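Local coordinates for protein PilM (PDB 3HG9) that is of unknown function but probably takes part in the assembly or working of bacterial pili, at residues L20-R23 with S24-E28; P34-S37 with G38-D42; L98-R101 with R102-A105; F51-P54 with V55-G59. All coordinates share one frame; numbering follows the deposited sequence.

Contact 1: residues L20-R23 with S24-E28; sequences LLYR and SRLAE
Y22 and L26 meet one turn apart, the ring of the first lying at a slant to the branch of the second: CE2 of Y22 is 4.0 Å from CD1 of L26. The tyrosine ring gets there because its CG stands anti to the backbone N (chi1 -178°), beside the carbonyl carbon. Round the helix, a water ties three groups together. It sits 2.7 Å from S24 OG, donates to L20 O at 2.8 Å, and accepts from R23 NE at 3.2 Å. L20 O is thus gripped twice, its other donor being S24 N at 3.0 Å. The R23 chain runs extended from CA and then bends at chi3 (85°); CD2 of L20 lies 4.2 Å above the centre of its guanidinium. Farther out, NH2 of R23 makes a salt bridge with D88 of the second subunit, whose V122 packs on the same side chain, so the one arginine holds the water through NE and the second subunit through NH2. Beneath the side chains run the backbone bonds, L26 N to Y22 O at 3.1 Å and A27 N to R23 O at 2.7 Å, while R25 N to L21 O is weak. Y22 also packs on D42 and L45 of the following loop and on A68 of strand 65-70, and L26 rests on S66 of that strand. The i to i+4 bonding is that of an alpha helix, here helix 12-31, with Y22 and L26 turned to its own chain and R23 and A27 to the partner subunit.

Contact 2: residues P34-S37 with G38-D42; sequences PGFS and GSPAD
In the irregular loop that leads from helix 12-31 towards strand 57-62, the F36 side chain runs forward alongside its own chain and lays one face of its ring against the backbone of G38. The CA of G38 makes a CH-pi contact, 4.3 Å from the centroid of the F36 ring and 16° off its normal. On the same face, G38 N stands 4.0 Å above the ring plane, over its centre. A chi1 of -167° at F36 sends the ring this way, on the carbonyl side of its CA. Past the glycine, which has a positive phi, the chain bends, with the peptide bond between G38 and S39 modelled cis, and P40 comes to the ring's edge, where its CB lies 4.0 Å from CE1 of F36, close to the ring plane. Outside the contact, F36 also touches I61 of strand 57-62, P40 leans on L26 and L45, and S39 OG is hydrogen-bonded to G59 O. What joins the two segments is apolar and weakly directional, the pi face meeting a backbone C-H and the ring rim a proline, with no hydrogen bond between them to fix the rotation of the ring.

Contact 3: residues L98-R101 with R102-A105; sequences LVTR and RLGA
R102 curls back over the turn it sits in, its side chain lying against R101 O before reaching T100. The CB starts 3.3 Å from R101 O, and CG comes nearer still, 3.1 Å from the same oxygen. CD, at 3.7 Å, and NE still run past R101 O. Bends at chi2 (139°) and chi3 (-45°) fold the chain so that CZ and NH2 swing over to the threonine. NH2 ends 2.8 Å from T100 OG1, but the angle is too poor for a hydrogen bond. Its true polar partners belong to the second subunit: NH2 makes a salt bridge with D82 and NH1 one with E124, so the exposed arginine bridges the dimer from the end of a hairpin. That hairpin joins strands 97-100 and 104-106. R101 is the centre of an inverse gamma turn, closed by R102 N on T100 O at 2.5 Å, a very short distance that need not be exact. L103 N donates to the same carbonyl oxygen, T100 O, at 2.8 Å. L103 and G104 both face T100, forming a classic beta bulge, and G104 has a positive phi, which glycine adopts easily. From the other strand T100 N donates to G104 O at 2.6 Å, while V99 and A105 follow as an antiparallel non-hydrogen-bonded pair. L103 brings CD2 within 3.7 Å of T100 OG1, and beyond it packs on I108 of the second subunit.

Contact 4: residues F51-P54 with V55-G59; sequences FRKP and VRLQG
F51 offers L57 the edge of its ring: CZ of F51 lies 4.3 Å from CD1 of L57, near the ring plane. Two residues on, K53 crosses L57 at a slant with the aliphatic part of its chain. CG of K53 is 3.9 Å from CD1 of L57, and CD is 3.4 Å from CB of L57. The K53 chain leaves CA trans to N (chi1 -170°), and bends at chi2, chi3 and chi4 then carry the amine away to a salt bridge between NZ and D42. K53 and L57 both touch Y22 of helix 12-31, and L57 also reaches L19, so the lysine methylenes and the leucine pack together on the helix. P54 comes next and opens a beta turn that leads into strand 57-62. Its carbonyl O accepts from L57 N at 2.7 Å, a nearly straight bond (171°) that lies in the carbonyl plane and falls on a lone pair. The peptide bond between V55 and R56 is cis, and the backbone angles of these two residues resemble a type VIa turn, though no proline follows the cis bond. The ring of P54 adds an apolar touch, its CD 4.3 Å from CD1 of L57. At the outer side of the turn, R56 NE folds back onto V55 O at 3.1 Å, with the oxygen in the guanidinium plane, and the R56 side chain also packs on I70 of strand 65-70.

From the N terminus the chain passes contact 1 within helix 12-31, then contact 2 in the loop after it, contact 4 at the entry to strand 57-62, and finally contact 3 at the hairpin of strands 97-100 and 104-106. Each is local; contact 1 is one turn of helix, and contacts 3 and 4 close tight turns. All run in series, so none nests in or crosses another. In space contacts 1, 2 and 4 touch: Y22 and L26 pack against residues of both others, and D42 and K53 of the loop before strand 57-62 form a salt bridge of doubtfully short modelled length. Contact 3 stands apart, about 24 Å from contact 1 between centres, yet both touch the second subunit.

Contact 1: residues L20-R23 with S24-E28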
loop_
_atom_site.group_PDB
_atom_site.type_symbol
_atom_site.label_atom_id
_atom_site.label_comp_id
_atom_site.label_asym_id
_atom_site.label_seq_id
_atom_site.Cartn_x
_atom_site.Cartn_y
_atom_site.Cartn_z
ATOM N N LEU B 20 7.694 1.842 -11.562
ATOM C CA LEU B 20 7.814 1.599 -10.095
ATOM C C LEU B 20 9.082 2.255 -9.607
ATOM O O LEU B 20 9.150 2.908 -8.517
ATOM C CB LEU B 20 7.842 0.103 -9.784
ATOM C CG LEU B 20 6.437 -0.293 -10.053
ATOM C CD1 LEU B 20 6.181 -1.754 -9.808
ATOM C CD2 LEU B 20 5.486 0.645 -9.229
ATOM N N LEU B 21 10.087 2.123 -10.446
ATOM C CA LEU B 21 11.361 2.663 -10.109
ATOM C C LEU B 21 11.324 4.196 -10.023
ATOM O O LEU B 21 11.975 4.791 -9.151
ATOM C CB LEU B 21 12.317 2.206 -11.169
ATOM C CG LEU B 21 13.736 2.647 -11.013
ATOM C CD1 LEU B 21 14.449 1.666 -11.917
ATOM C CD2 LEU B 21 13.933 4.119 -11.451
ATOM N N TYR B 22 10.587 4.841 -10.927
ATOM C CA TYR B 22 10.487 6.344 -10.930
ATOM C C TYR B 22 9.696 6.766 -9.718
ATOM O O TYR B 22 10.089 7.660 -8.955
ATOM C CB TYR B 22 9.732 6.791 -12.141
ATOM C CG TYR B 22 9.583 8.267 -12.337
ATOM C CD1 TYR B 22 10.570 9.007 -12.963
ATOM C CD2 TYR B 22 8.375 8.908 -12.019
ATOM C CE1 TYR B 22 10.397 10.435 -13.177
ATOM C CE2 TYR B 22 8.177 10.301 -12.244
ATOM C CZ TYR B 22 9.180 11.047 -12.800
ATOM O OH TYR B 22 8.948 12.386 -13.026
ATOM N N ARG B 23 8.589 6.060 -9.523
ATOM C CA ARG B 23 7.771 6.263 -8.343
ATOM C C ARG B 23 8.605 6.360 -7.050
ATOM O O ARG B 23 8.395 7.252 -6.185
ATOM C CB ARG B 23 6.698 5.153 -8.182
ATOM C CG ARG B 23 5.716 5.516 -7.035
ATOM C CD ARG B 23 4.607 4.552 -6.859
ATOM N NE ARG B 23 4.994 3.414 -6.018
ATOM C CZ ARG B 23 4.144 2.496 -5.559
ATOM N NH1 ARG B 23 2.859 2.616 -5.861
ATOM N NH2 ARG B 23 4.575 1.446 -4.810
ATOM N N SER B 24 9.539 5.445 -6.886
ATOM C CA SER B 24 10.238 5.427 -5.620
ATOM C C SER B 24 11.154 6.606 -5.455
ATOM O O SER B 24 11.377 7.055 -4.327
ATOM C CB SER B 24 11.008 4.127 -5.484
ATOM O OG SER B 24 10.109 3.100 -5.263
ATOM N N ARG B 25 11.714 7.090 -6.561
ATOM C CA ARG B 25 12.489 8.366 -6.558
ATOM C C ARG B 25 11.688 9.570 -6.156
ATOM O O ARG B 25 12.202 10.450 -5.515
ATOM C CB ARG B 25 13.080 8.638 -7.923
ATOM C CG ARG B 25 14.060 7.588 -8.305
ATOM C CD ARG B 25 15.130 7.462 -7.244
ATOM N NE ARG B 25 16.185 6.576 -7.715
ATOM C CZ ARG B 25 17.308 6.333 -7.051
ATOM N NH1 ARG B 25 17.517 6.928 -5.874
ATOM N NH2 ARG B 25 18.211 5.496 -7.570
ATOM N N LEU B 26 10.437 9.643 -6.577
ATOM C CA LEU B 26 9.499 10.598 -5.964
ATOM C C LEU B 26 9.215 10.262 -4.491
ATOM O O LEU B 26 9.296 11.154 -3.670
ATOM C CB LEU B 26 8.174 10.614 -6.689
ATOM C CG LEU B 26 8.097 11.021 -8.145
ATOM C CD1 LEU B 26 6.699 10.614 -8.593
ATOM C CD2 LEU B 26 8.320 12.548 -8.293
ATOM N N ALA B 27 8.875 9.008 -4.141
ATOM C CA ALA B 27 8.513 8.713 -2.748
ATOM C C ALA B 27 9.526 9.438 -1.898
ATOM O O ALA B 27 9.164 10.148 -0.975
ATOM C CB ALA B 27 8.545 7.226 -2.423
ATOM N N GLU B 28 10.800 9.292 -2.232
ATOM C CA GLU B 28 11.800 9.538 -1.214
ATOM C C GLU B 28 12.318 10.950 -1.230
ATOM O O GLU B 28 12.702 11.487 -0.199
ATOM C CB GLU B 28 12.930 8.523 -1.296
ATOM C CG GLU B 28 12.685 7.242 -0.447
ATOM C CD GLU B 28 13.730 6.180 -0.749
ATOM O OE1 GLU B 28 13.885 5.196 0.024
ATOM O OE2 GLU B 28 14.428 6.339 -1.781
HETATM O O HOH W 1 7.824 2.037 -6.242
#

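Contact 2: residues P34-S37 with G38-D42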
loop_
_atom_site.group_PDB
_atom_site.type_symbol
_atom_site.label_atom_id
_atom_site.label_comp_id
_atom_site.label_asym_id
_atom_site.label_seq_id
_atom_site.Cartn_x
_atom_site.Cartn_y
_atom_site.Cartn_z
ATOM N N PRO B 34 10.046 18.192 2.392
ATOM C CA PRO B 34 8.677 18.320 2.827
ATOM C C PRO B 34 8.085 19.676 2.466
ATOM O O PRO B 34 8.768 20.728 2.576
ATOM C CB PRO B 34 8.777 18.147 4.350
ATOM C CG PRO B 34 10.186 17.753 4.628
ATOM C CD PRO B 34 10.961 18.343 3.534
ATOM N N GLY B 35 6.816 19.637 2.039
ATOM C CA GLY B 35 6.096 20.808 1.537
ATOM C C GLY B 35 6.488 21.012 0.089
ATOM O O GLY B 35 7.428 21.751 -0.207
ATOM N N PHE B 36 5.790 20.322 -0.810
ATOM C CA PHE B 36 6.095 20.371 -2.230
ATOM C C PHE B 36 4.939 19.797 -3.028
ATOM O O PHE B 36 4.286 18.841 -2.578
ATOM C CB PHE B 36 7.352 19.555 -2.531
ATOM C CG PHE B 36 7.912 19.793 -3.912
ATOM C CD1 PHE B 36 8.655 18.799 -4.559
ATOM C CD2 PHE B 36 7.696 21.013 -4.573
ATOM C CE1 PHE B 36 9.197 19.009 -5.833
ATOM C CE2 PHE B 36 8.240 21.249 -5.861
ATOM C CZ PHE B 36 8.999 20.227 -6.486
ATOM N N SER B 37 4.692 20.362 -4.209
ATOM C CA SER B 37 3.666 19.789 -5.066
ATOM C C SER B 37 4.109 19.492 -6.488
ATOM O O SER B 37 3.629 20.040 -7.473
ATOM C CB SER B 37 2.345 20.549 -4.964
ATOM O OG SER B 37 1.721 20.223 -3.736
ATOM N N GLY B 38 5.002 18.510 -6.557
ATOM C CA GLY B 38 5.626 18.089 -7.799
ATOM C C GLY B 38 6.241 19.273 -8.521
ATOM O O GLY B 38 6.474 20.341 -7.959
ATOM N N SER B 39 6.506 19.100 -9.793
ATOM C CA SER B 39 6.312 17.881 -10.467
ATOM C C SER B 39 7.730 17.742 -10.892
ATOM O O SER B 39 8.020 17.952 -12.061
ATOM C CB SER B 39 5.417 18.089 -11.677
ATOM O OG SER B 39 4.288 17.217 -11.636
ATOM N N PRO B 40 8.633 17.375 -9.952
ATOM C CA PRO B 40 10.055 17.659 -10.169
ATOM C C PRO B 40 10.645 17.086 -11.464
ATOM O O PRO B 40 10.275 15.998 -11.866
ATOM C CB PRO B 40 10.745 17.046 -8.919
ATOM C CG PRO B 40 9.805 16.005 -8.389
ATOM C CD PRO B 40 8.417 16.345 -8.897
ATOM N N ALA B 41 11.567 17.806 -12.095
ATOM C CA ALA B 41 12.351 17.203 -13.215
ATOM C C ALA B 41 13.394 16.240 -12.732
ATOM O O ALA B 41 14.050 16.441 -11.688
ATOM C CB ALA B 41 13.006 18.236 -14.077
ATOM N N ASP B 42 13.554 15.219 -13.558
ATOM C CA ASP B 42 14.336 13.996 -13.244
ATOM C C ASP B 42 15.835 14.218 -12.866
ATOM O O ASP B 42 16.545 13.252 -12.542
ATOM C CB ASP B 42 14.207 13.012 -14.418
ATOM C CG ASP B 42 12.946 13.249 -15.255
ATOM O OD1 ASP B 42 11.899 13.465 -14.642
ATOM O OD2 ASP B 42 12.972 13.192 -16.513
#

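Contact 3: residues L98-R101 with R102-A105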
loop_
_atom_site.group_PDB
_atom_site.type_symbol
_atom_site.label_atom_id
_atom_site.label_comp_id
_atom_site.label_asym_id
_atom_site.label_seq_id
_atom_site.Cartn_x
_atom_site.Cartn_y
_atom_site.Cartn_z
ATOM N N LEU B 98 -13.407 -1.598 4.852
ATOM C CA LEU B 98 -12.223 -1.109 5.555
ATOM C C LEU B 98 -12.142 0.393 5.457
ATOM O O LEU B 98 -11.711 0.946 4.454
ATOM C CB LEU B 98 -10.949 -1.697 4.961
ATOM C CG LEU B 98 -9.646 -1.382 5.694
ATOM C CD1 LEU B 98 -9.684 -2.253 6.888
ATOM C CD2 LEU B 98 -8.320 -1.619 4.870
ATOM N N VAL B 99 -12.525 1.060 6.522
ATOM C CA VAL B 99 -12.611 2.498 6.538
ATOM C C VAL B 99 -11.244 3.151 6.757
ATOM O O VAL B 99 -10.763 3.186 7.877
ATOM C CB VAL B 99 -13.620 2.922 7.647
ATOM C CG1 VAL B 99 -13.084 2.585 8.995
ATOM C CG2 VAL B 99 -13.968 4.402 7.571
ATOM N N THR B 100 -10.603 3.672 5.722
ATOM C CA THR B 100 -9.383 4.473 5.972
ATOM C C THR B 100 -9.503 5.970 5.707
ATOM O O THR B 100 -9.532 6.393 4.540
ATOM C CB THR B 100 -8.165 3.974 5.189
ATOM O OG1 THR B 100 -7.259 5.075 4.994
ATOM C CG2 THR B 100 -8.569 3.399 3.823
ATOM N N ARG B 101 -9.510 6.759 6.784
ATOM C CA ARG B 101 -9.648 8.234 6.694
ATOM C C ARG B 101 -8.557 8.985 5.881
ATOM O O ARG B 101 -7.871 9.869 6.428
ATOM C CB ARG B 101 -9.721 8.856 8.100
ATOM C CG ARG B 101 -8.360 9.439 8.598
ATOM C CD ARG B 101 -7.352 8.339 8.956
ATOM N NE ARG B 101 -7.467 8.009 10.375
ATOM C CZ ARG B 101 -6.750 8.569 11.356
ATOM N NH1 ARG B 101 -5.809 9.489 11.079
ATOM N NH2 ARG B 101 -6.975 8.194 12.623
ATOM N N ARG B 102 -8.366 8.592 4.615
ATOM C CA ARG B 102 -7.816 9.474 3.551
ATOM C C ARG B 102 -8.329 8.983 2.206
ATOM O O ARG B 102 -8.390 9.751 1.217
ATOM C CB ARG B 102 -6.283 9.534 3.515
ATOM C CG ARG B 102 -5.635 10.609 4.412
ATOM C CD ARG B 102 -4.387 10.066 5.118
ATOM N NE ARG B 102 -4.684 8.743 5.649
ATOM C CZ ARG B 102 -4.465 7.598 4.994
ATOM N NH1 ARG B 102 -3.903 7.598 3.786
ATOM N NH2 ARG B 102 -4.819 6.436 5.541
ATOM N N LEU B 103 -8.699 7.705 2.178
ATOM C CA LEU B 103 -9.171 7.066 0.959
ATOM C C LEU B 103 -10.589 6.522 1.140
ATOM O O LEU B 103 -11.030 5.667 0.366
ATOM C CB LEU B 103 -8.184 5.969 0.513
ATOM C CG LEU B 103 -6.671 6.309 0.393
ATOM C CD1 LEU B 103 -6.381 7.825 0.010
ATOM C CD2 LEU B 103 -5.910 5.925 1.634
ATOM N N GLY B 104 -11.288 7.043 2.155
ATOM C CA GLY B 104 -12.654 6.654 2.473
ATOM C C GLY B 104 -12.776 5.208 2.967
ATOM O O GLY B 104 -11.877 4.676 3.631
ATOM N N ALA B 105 -13.910 4.589 2.607
ATOM C CA ALA B 105 -14.224 3.205 2.881
ATOM C C ALA B 105 -13.885 2.397 1.672
ATOM O O ALA B 105 -14.501 2.555 0.642
ATOM C CB ALA B 105 -15.684 3.070 3.172
#

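Contact 4: residues F51-P54 with V55-G59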
loop_
_atom_site.group_PDB
_atom_site.type_symbol
_atom_site.label_atom_id
_atom_site.label_comp_id
_atom_site.label_asym_id
_atom_site.label_seq_id
_atom_site.Cartn_x
_atom_site.Cartn_y
_atom_site.Cartn_z
ATOM N N PHE B 51 19.161 5.122 -17.018
ATOM C CA PHE B 51 17.731 5.350 -17.167
ATOM C C PHE B 51 17.478 6.586 -17.977
ATOM O O PHE B 51 17.897 7.689 -17.563
ATOM C CB PHE B 51 17.126 5.561 -15.794
ATOM C CG PHE B 51 15.665 5.388 -15.747
ATOM C CD1 PHE B 51 15.106 4.124 -15.908
ATOM C CD2 PHE B 51 14.821 6.476 -15.486
ATOM C CE1 PHE B 51 13.759 3.950 -15.853
ATOM C CE2 PHE B 51 13.407 6.318 -15.466
ATOM C CZ PHE B 51 12.891 5.056 -15.616
ATOM N N ARG B 52 16.777 6.384 -19.101
ATOM C CA ARG B 52 16.270 7.410 -20.024
ATOM C C ARG B 52 14.747 7.383 -19.825
ATOM O O ARG B 52 14.047 6.536 -20.398
ATOM C CB ARG B 52 16.610 7.023 -21.479
ATOM C CG ARG B 52 17.849 7.780 -22.200
ATOM C CD ARG B 52 17.386 9.067 -23.021
ATOM N NE ARG B 52 17.582 10.402 -22.360
ATOM C CZ ARG B 52 16.768 10.999 -21.458
ATOM N NH1 ARG B 52 15.639 10.424 -21.037
ATOM N NH2 ARG B 52 17.079 12.201 -20.977
ATOM N N LYS B 53 14.209 8.237 -18.956
ATOM C CA LYS B 53 12.787 8.164 -18.671
ATOM C C LYS B 53 12.061 8.341 -19.998
ATOM O O LYS B 53 12.510 9.131 -20.819
ATOM C CB LYS B 53 12.367 9.241 -17.643
ATOM C CG LYS B 53 10.909 9.113 -17.057
ATOM C CD LYS B 53 9.897 10.008 -17.797
ATOM C CE LYS B 53 9.933 11.476 -17.328
ATOM N NZ LYS B 53 11.142 12.282 -17.645
ATOM N N PRO B 54 10.975 7.573 -20.213
ATOM C CA PRO B 54 10.156 7.773 -21.373
ATOM C C PRO B 54 8.978 8.598 -21.003
ATOM O O PRO B 54 8.017 8.065 -20.408
ATOM C CB PRO B 54 9.629 6.389 -21.683
ATOM C CG PRO B 54 9.754 5.627 -20.432
ATOM C CD PRO B 54 10.636 6.334 -19.505
ATOM N N VAL B 55 8.961 9.879 -21.343
ATOM C CA VAL B 55 7.662 10.467 -21.185
ATOM C C VAL B 55 6.849 9.550 -22.139
ATOM O O VAL B 55 7.270 9.276 -23.298
ATOM C CB VAL B 55 7.653 11.914 -21.498
ATOM C CG1 VAL B 55 6.879 12.622 -20.388
ATOM C CG2 VAL B 55 9.090 12.424 -21.615
ATOM N N ARG B 56 5.685 9.074 -21.713
ATOM C CA ARG B 56 4.751 9.748 -20.828
ATOM C C ARG B 56 4.815 9.380 -19.317
ATOM O O ARG B 56 3.870 9.695 -18.593
ATOM C CB ARG B 56 3.350 9.502 -21.391
ATOM C CG ARG B 56 3.158 8.228 -22.348
ATOM C CD ARG B 56 4.232 6.994 -22.325
ATOM N NE ARG B 56 5.057 7.179 -23.493
ATOM C CZ ARG B 56 4.807 6.646 -24.677
ATOM N NH1 ARG B 56 3.770 5.808 -24.790
ATOM N NH2 ARG B 56 5.618 6.936 -25.746
ATOM N N LEU B 57 5.922 8.790 -18.837
ATOM C CA LEU B 57 6.126 8.575 -17.365
ATOM C C LEU B 57 6.197 9.885 -16.628
ATOM O O LEU B 57 7.231 10.608 -16.637
ATOM C CB LEU B 57 7.408 7.803 -17.010
ATOM C CG LEU B 57 7.350 6.739 -15.913
ATOM C CD1 LEU B 57 8.781 6.173 -15.673
ATOM C CD2 LEU B 57 6.637 7.087 -14.625
ATOM N N GLN B 58 5.098 10.159 -15.953
ATOM C CA GLN B 58 4.914 11.429 -15.326
ATOM C C GLN B 58 4.810 11.154 -13.884
ATOM O O GLN B 58 4.431 10.067 -13.527
ATOM C CB GLN B 58 3.642 12.074 -15.887
ATOM C CG GLN B 58 3.861 12.672 -17.314
ATOM C CD GLN B 58 2.766 13.630 -17.653
ATOM O OE1 GLN B 58 1.860 13.288 -18.446
ATOM N NE2 GLN B 58 2.752 14.801 -16.953
ATOM N N GLY B 59 5.165 12.118 -13.053
ATOM C CA GLY B 59 5.001 11.960 -11.640
ATOM C C GLY B 59 4.484 13.259 -11.095
ATOM O O GLY B 59 4.644 14.258 -11.772
#